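Local atomic coordinates of type IV pilin protein (PDB entry 5V0M), a protein that is a non-core minor pilin, PilV, of Neisseria meningitidis type IV pili and probably takes part in pilus-linked cell adhesion. Residues Arg5-Arg8 and Leu9-Arg13; Val12-Thr15 and Leu16-Ala20. One frame throughout, in Å; residues are numbered along the deposited sequence.

Contact 1. Residues Arg5-Arg8 and Leu9-Arg13; sequences RRVR and LSEVR
The carbonyls of R5 to R8 each receive the N-H four residues on, from L9 to V12, so the two segments are successive turns of one unbroken alpha-helix. The bonds are close in length, from 2.9 Å for L9 N to R5 O up to 3.0 Å for V12 N to R8 O, and the first is the straightest, with an N-H...O angle of 166°.

R5 and L9 run side by side, L9 facing the strands and R5 the neighbouring loops. Because L9 carries CG opposite its carbonyl carbon (chi1 -74°), the branch leans back along the helix, its CG 3.5 Å from R5 O. Methyl CD1 of L9 then comes to 4.1 Å from R5 NH2, approaching the guanidinium obliquely. The polar end of R5 is engaged elsewhere, in a salt bridge with E73 and a hydrogen bond to S93 O, while L9 packs on F47, V77 and P95.

A second i/i+4 pair, V7 and E11, lies further round the helix. Methyl CG1 of V7, held opposite its own backbone N (chi1 171°), meets the carboxylate of E11 3.4 Å from OE2, and CG of E11 rests 3.3 Å from V7 O. This is van der Waals contact between a methyl and a carboxylate rather than a polar bond. R8 NE stays 6.5 Å from E11 OE1; its guanidinium turns instead to N70 through NH1 and makes a cation-pi contact with Y46.

No salt bridge joins the two segments. Backbone hydrogen bonds and aliphatic contacts tie these turns together, whereas the guanidinium groups of R5 and R8 find their partners in other parts of the fold, linking this end of the helix to the loops beside it.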
loop_
_atom_site.group_PDB
_atom_site.type_symbol
_atom_site.label_atom_id
_atom_site.label_comp_id
_atom_site.label_asym_id
_atom_site.label_seq_id
_atom_site.Cartn_x
_atom_site.Cartn_y
_atom_site.Cartn_z
ATOM N N ARG A 5 -14.571 -2.918 7.488
ATOM C CA ARG A 5 -13.467 -3.483 6.712
ATOM C C ARG A 5 -13.573 -3.082 5.249
ATOM O O ARG A 5 -12.562 -2.749 4.614
ATOM C CB ARG A 5 -13.369 -5.011 6.826
ATOM C CG ARG A 5 -13.071 -5.546 8.222
ATOM C CD ARG A 5 -12.849 -7.038 8.204
ATOM N NE ARG A 5 -11.647 -7.357 7.433
ATOM C CZ ARG A 5 -11.578 -8.310 6.515
ATOM N NH1 ARG A 5 -12.615 -9.056 6.231
ATOM N NH2 ARG A 5 -10.460 -8.534 5.871
ATOM N N ARG A 6 -14.776 -3.103 4.688
ATOM C CA ARG A 6 -14.923 -2.683 3.303
ATOM C C ARG A 6 -14.453 -1.255 3.127
ATOM O O ARG A 6 -13.691 -0.966 2.200
ATOM C CB ARG A 6 -16.361 -2.815 2.835
ATOM C CG ARG A 6 -16.848 -4.246 2.776
ATOM C CD ARG A 6 -18.232 -4.374 2.109
ATOM N NE ARG A 6 -19.360 -3.839 2.871
ATOM C CZ ARG A 6 -20.004 -4.511 3.823
ATOM N NH1 ARG A 6 -19.649 -5.751 4.120
ATOM N NH2 ARG A 6 -21.034 -3.964 4.461
ATOM N N VAL A 7 -14.872 -0.341 4.011
ATOM C CA VAL A 7 -14.452 1.059 3.897
ATOM C C VAL A 7 -12.937 1.185 4.019
ATOM O O VAL A 7 -12.280 1.844 3.202
ATOM C CB VAL A 7 -15.170 1.930 4.947
ATOM C CG1 VAL A 7 -14.589 3.327 4.979
ATOM C CG2 VAL A 7 -16.662 1.969 4.685
ATOM N N ARG A 8 -12.366 0.565 5.051
ATOM C CA ARG A 8 -10.949 0.772 5.325
ATOM C C ARG A 8 -10.092 0.185 4.215
ATOM O O ARG A 8 -9.075 0.784 3.832
ATOM C CB ARG A 8 -10.605 0.199 6.694
ATOM C CG ARG A 8 -11.249 0.995 7.811
ATOM C CD ARG A 8 -11.032 0.316 9.140
ATOM N NE ARG A 8 -11.698 1.065 10.203
ATOM C CZ ARG A 8 -11.643 0.764 11.489
ATOM N NH1 ARG A 8 -10.934 -0.267 11.905
ATOM N NH2 ARG A 8 -12.269 1.528 12.370
ATOM N N LEU A 9 -10.473 -0.973 3.683
ATOM C CA LEU A 9 -9.719 -1.552 2.575
ATOM C C LEU A 9 -9.863 -0.736 1.310
ATOM O O LEU A 9 -8.889 -0.616 0.549
ATOM C CB LEU A 9 -10.109 -3.005 2.357
ATOM C CG LEU A 9 -9.567 -3.977 3.403
ATOM C CD1 LEU A 9 -10.351 -5.268 3.427
ATOM C CD2 LEU A 9 -8.079 -4.212 3.173
ATOM N N SER A 10 -11.022 -0.111 1.090
ATOM C CA SER A 10 -11.154 0.773 -0.064
ATOM C C SER A 10 -10.284 2.009 0.105
ATOM O O SER A 10 -9.646 2.475 -0.854
ATOM C CB SER A 10 -12.624 1.140 -0.265
ATOM O OG SER A 10 -12.792 2.079 -1.312
ATOM N N GLU A 11 -10.210 2.529 1.319
ATOM C CA GLU A 11 -9.412 3.729 1.541
ATOM C C GLU A 11 -7.922 3.444 1.405
ATOM O O GLU A 11 -7.172 4.303 0.931
ATOM C CB GLU A 11 -9.764 4.361 2.877
ATOM C CG GLU A 11 -11.170 4.977 2.816
ATOM C CD GLU A 11 -11.700 5.458 4.161
ATOM O OE1 GLU A 11 -11.067 5.172 5.205
ATOM O OE2 GLU A 11 -12.762 6.131 4.173
ATOM N N VAL A 12 -7.449 2.268 1.845
ATOM C CA VAL A 12 -6.012 2.016 1.726
ATOM C C VAL A 12 -5.638 1.791 0.270
ATOM O O VAL A 12 -4.503 2.094 -0.145
ATOM C CB VAL A 12 -5.547 0.864 2.638
ATOM C CG1 VAL A 12 -5.897 -0.488 2.054
ATOM C CG2 VAL A 12 -4.049 0.957 2.855
ATOM N N ARG A 13 -6.577 1.320 -0.554
ATOM C CA ARG A 13 -6.319 1.301 -1.989
ATOM C C ARG A 13 -5.950 2.698 -2.469
ATOM O O ARG A 13 -4.978 2.876 -3.204
ATOM C CB ARG A 13 -7.549 0.771 -2.744
ATOM C CG ARG A 13 -7.448 0.846 -4.240
ATOM C CD ARG A 13 -8.808 0.485 -4.877
ATOM N NE ARG A 13 -9.200 -0.905 -4.639
ATOM C CZ ARG A 13 -8.972 -1.906 -5.492
ATOM N NH1 ARG A 13 -8.354 -1.684 -6.642
ATOM N NH2 ARG A 13 -9.365 -3.136 -5.189
#

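Contact 2. Residues Val12-Thr15 and Leu16-Ala20; sequences VRTT and LLHNA
T14 and H18, R13 and L17, and T15 and N19 are i/i+4 pairs whose side chains run alongside one another on a continuous helix. The backbone bonds beneath them are regular: L16 N to V12 O is 2.9 Å with an N-H...O angle of 168°, and L17, H18 and N19 repeat the pattern to R13, T14 and T15.

Among the packing contacts, methyl CD1 of L17 touches R13 CG at 3.9 Å, so only the aliphatic root of the arginine is used; its outer part bends at chi3. CG of L17 also sits 3.2 Å from R13 O. L16 makes the equivalent approach to V12 O, with CG at 3.4 Å, but its methyls go into the interior, against L61, V77 and L79. Methyl CG2 of T15 lies 3.9 Å from N19 ND2.

The aromatic contact belongs to H18. Its ring has T14 O over one face, 3.4 Å above the plane and displaced toward the rim, and methyl CG2 of T14 reaches NE2 at 3.5 Å. That methyl sits over the same face as T14 O because it is placed opposite the T14 backbone N.

The polar side-chain bonds lead outward from T15 and N19. OG1 of T15, set beside its own backbone N, hydrogen-bonds to E11 O one turn earlier and to N44 ND2. N19, a buried amide, has its OD1 satisfied by the backbone N of K42, so the helix is joined here to the chain segment that precedes the first strand.

Such a helix, one side laid on an antiparallel sheet through V12, L16, N19 and A20 and the other bearing T14 and H18, is typical of the type IV pilin globular domain, where the helix packs across the strands.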
loop_
_atom_site.group_PDB
_atom_site.type_symbol
_atom_site.label_atom_id
_atom_site.label_comp_id
_atom_site.label_asym_id
_atom_site.label_seq_id
_atom_site.Cartn_x
_atom_site.Cartn_y
_atom_site.Cartn_z
ATOM N N VAL A 12 -7.449 2.268 1.845
ATOM C CA VAL A 12 -6.012 2.016 1.726
ATOM C C VAL A 12 -5.638 1.791 0.270
ATOM O O VAL A 12 -4.503 2.094 -0.145
ATOM C CB VAL A 12 -5.547 0.864 2.638
ATOM C CG1 VAL A 12 -5.897 -0.488 2.054
ATOM C CG2 VAL A 12 -4.049 0.957 2.855
ATOM N N ARG A 13 -6.577 1.320 -0.554
ATOM C CA ARG A 13 -6.319 1.301 -1.989
ATOM C C ARG A 13 -5.950 2.698 -2.469
ATOM O O ARG A 13 -4.978 2.876 -3.204
ATOM C CB ARG A 13 -7.549 0.771 -2.744
ATOM C CG ARG A 13 -7.448 0.846 -4.240
ATOM C CD ARG A 13 -8.808 0.485 -4.877
ATOM N NE ARG A 13 -9.200 -0.905 -4.639
ATOM C CZ ARG A 13 -8.972 -1.906 -5.492
ATOM N NH1 ARG A 13 -8.354 -1.684 -6.642
ATOM N NH2 ARG A 13 -9.365 -3.136 -5.189
ATOM N N THR A 14 -6.700 3.709 -2.031
ATOM C CA THR A 14 -6.441 5.082 -2.433
ATOM C C THR A 14 -5.091 5.570 -1.910
ATOM O O THR A 14 -4.331 6.222 -2.628
ATOM C CB THR A 14 -7.592 5.969 -1.965
ATOM O OG1 THR A 14 -8.793 5.527 -2.619
ATOM C CG2 THR A 14 -7.326 7.423 -2.304
ATOM N N THR A 15 -4.778 5.274 -0.656
ATOM C CA THR A 15 -3.486 5.674 -0.091
ATOM C C THR A 15 -2.337 5.091 -0.908
ATOM O O THR A 15 -1.349 5.773 -1.198
ATOM C CB THR A 15 -3.386 5.171 1.355
ATOM O OG1 THR A 15 -4.458 5.692 2.148
ATOM C CG2 THR A 15 -2.074 5.597 1.968
ATOM N N LEU A 16 -2.433 3.811 -1.248
ATOM C CA LEU A 16 -1.378 3.180 -2.038
ATOM C C LEU A 16 -1.278 3.823 -3.417
ATOM O O LEU A 16 -0.173 4.116 -3.895
ATOM C CB LEU A 16 -1.595 1.677 -2.166
ATOM C CG LEU A 16 -1.408 0.913 -0.864
ATOM C CD1 LEU A 16 -2.020 -0.480 -0.960
ATOM C CD2 LEU A 16 0.034 0.811 -0.513
ATOM N N LEU A 17 -2.420 4.058 -4.081
ATOM C CA LEU A 17 -2.372 4.638 -5.419
ATOM C C LEU A 17 -1.729 6.016 -5.377
ATOM O O LEU A 17 -0.935 6.361 -6.264
ATOM C CB LEU A 17 -3.775 4.697 -6.033
ATOM C CG LEU A 17 -4.335 3.315 -6.357
ATOM C CD1 LEU A 17 -5.850 3.402 -6.635
ATOM C CD2 LEU A 17 -3.619 2.660 -7.536
ATOM N N HIS A 18 -2.037 6.822 -4.354
ATOM C CA HIS A 18 -1.419 8.141 -4.243
ATOM C C HIS A 18 0.094 8.027 -4.081
ATOM O O HIS A 18 0.863 8.774 -4.710
ATOM C CB HIS A 18 -2.021 8.909 -3.076
ATOM C CG HIS A 18 -3.407 9.405 -3.336
ATOM N ND1 HIS A 18 -3.967 9.424 -4.597
ATOM C CD2 HIS A 18 -4.347 9.903 -2.500
ATOM C CE1 HIS A 18 -5.194 9.910 -4.524
ATOM N NE2 HIS A 18 -5.446 10.212 -3.264
ATOM N N ASN A 19 0.548 7.102 -3.231
ATOM C CA ASN A 19 1.981 6.890 -3.070
ATOM C C ASN A 19 2.606 6.464 -4.390
ATOM O O ASN A 19 3.691 6.934 -4.754
ATOM C CB ASN A 19 2.269 5.860 -1.970
ATOM C CG ASN A 19 2.241 6.465 -0.589
ATOM O OD1 ASN A 19 2.983 7.391 -0.284
ATOM N ND2 ASN A 19 1.364 5.949 0.267
ATOM N N ALA A 20 1.945 5.575 -5.131
ATOM C CA ALA A 20 2.512 5.122 -6.397
ATOM C C ALA A 20 2.609 6.261 -7.397
ATOM O O ALA A 20 3.583 6.346 -8.163
ATOM C CB ALA A 20 1.677 3.976 -6.956
#

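How the contacts relate
Both contacts lie on helix 3-30 and overlap at V12 and R13, with centres 11 Å apart. Both are partly buried: two of eight touching residues are buried in contact 1 and three of eight in contact 2, which lies nearer the centre of the chain, about 6 Å against 11 Å. Their buried sides continue one another: L9 and V12 meet strands 47-54 and 76-80, and V12 with L16 extends the packing to 59-65. What differs is the polar chemistry. In contact 1 the guanidinium groups of R5 and R8 reach residues outside the helix; in contact 2 neutral groups, the T15 hydroxyl and N19 amide, bond to the 42-44 region. E11 O, bonded by T15 OG1, connects the two stretches.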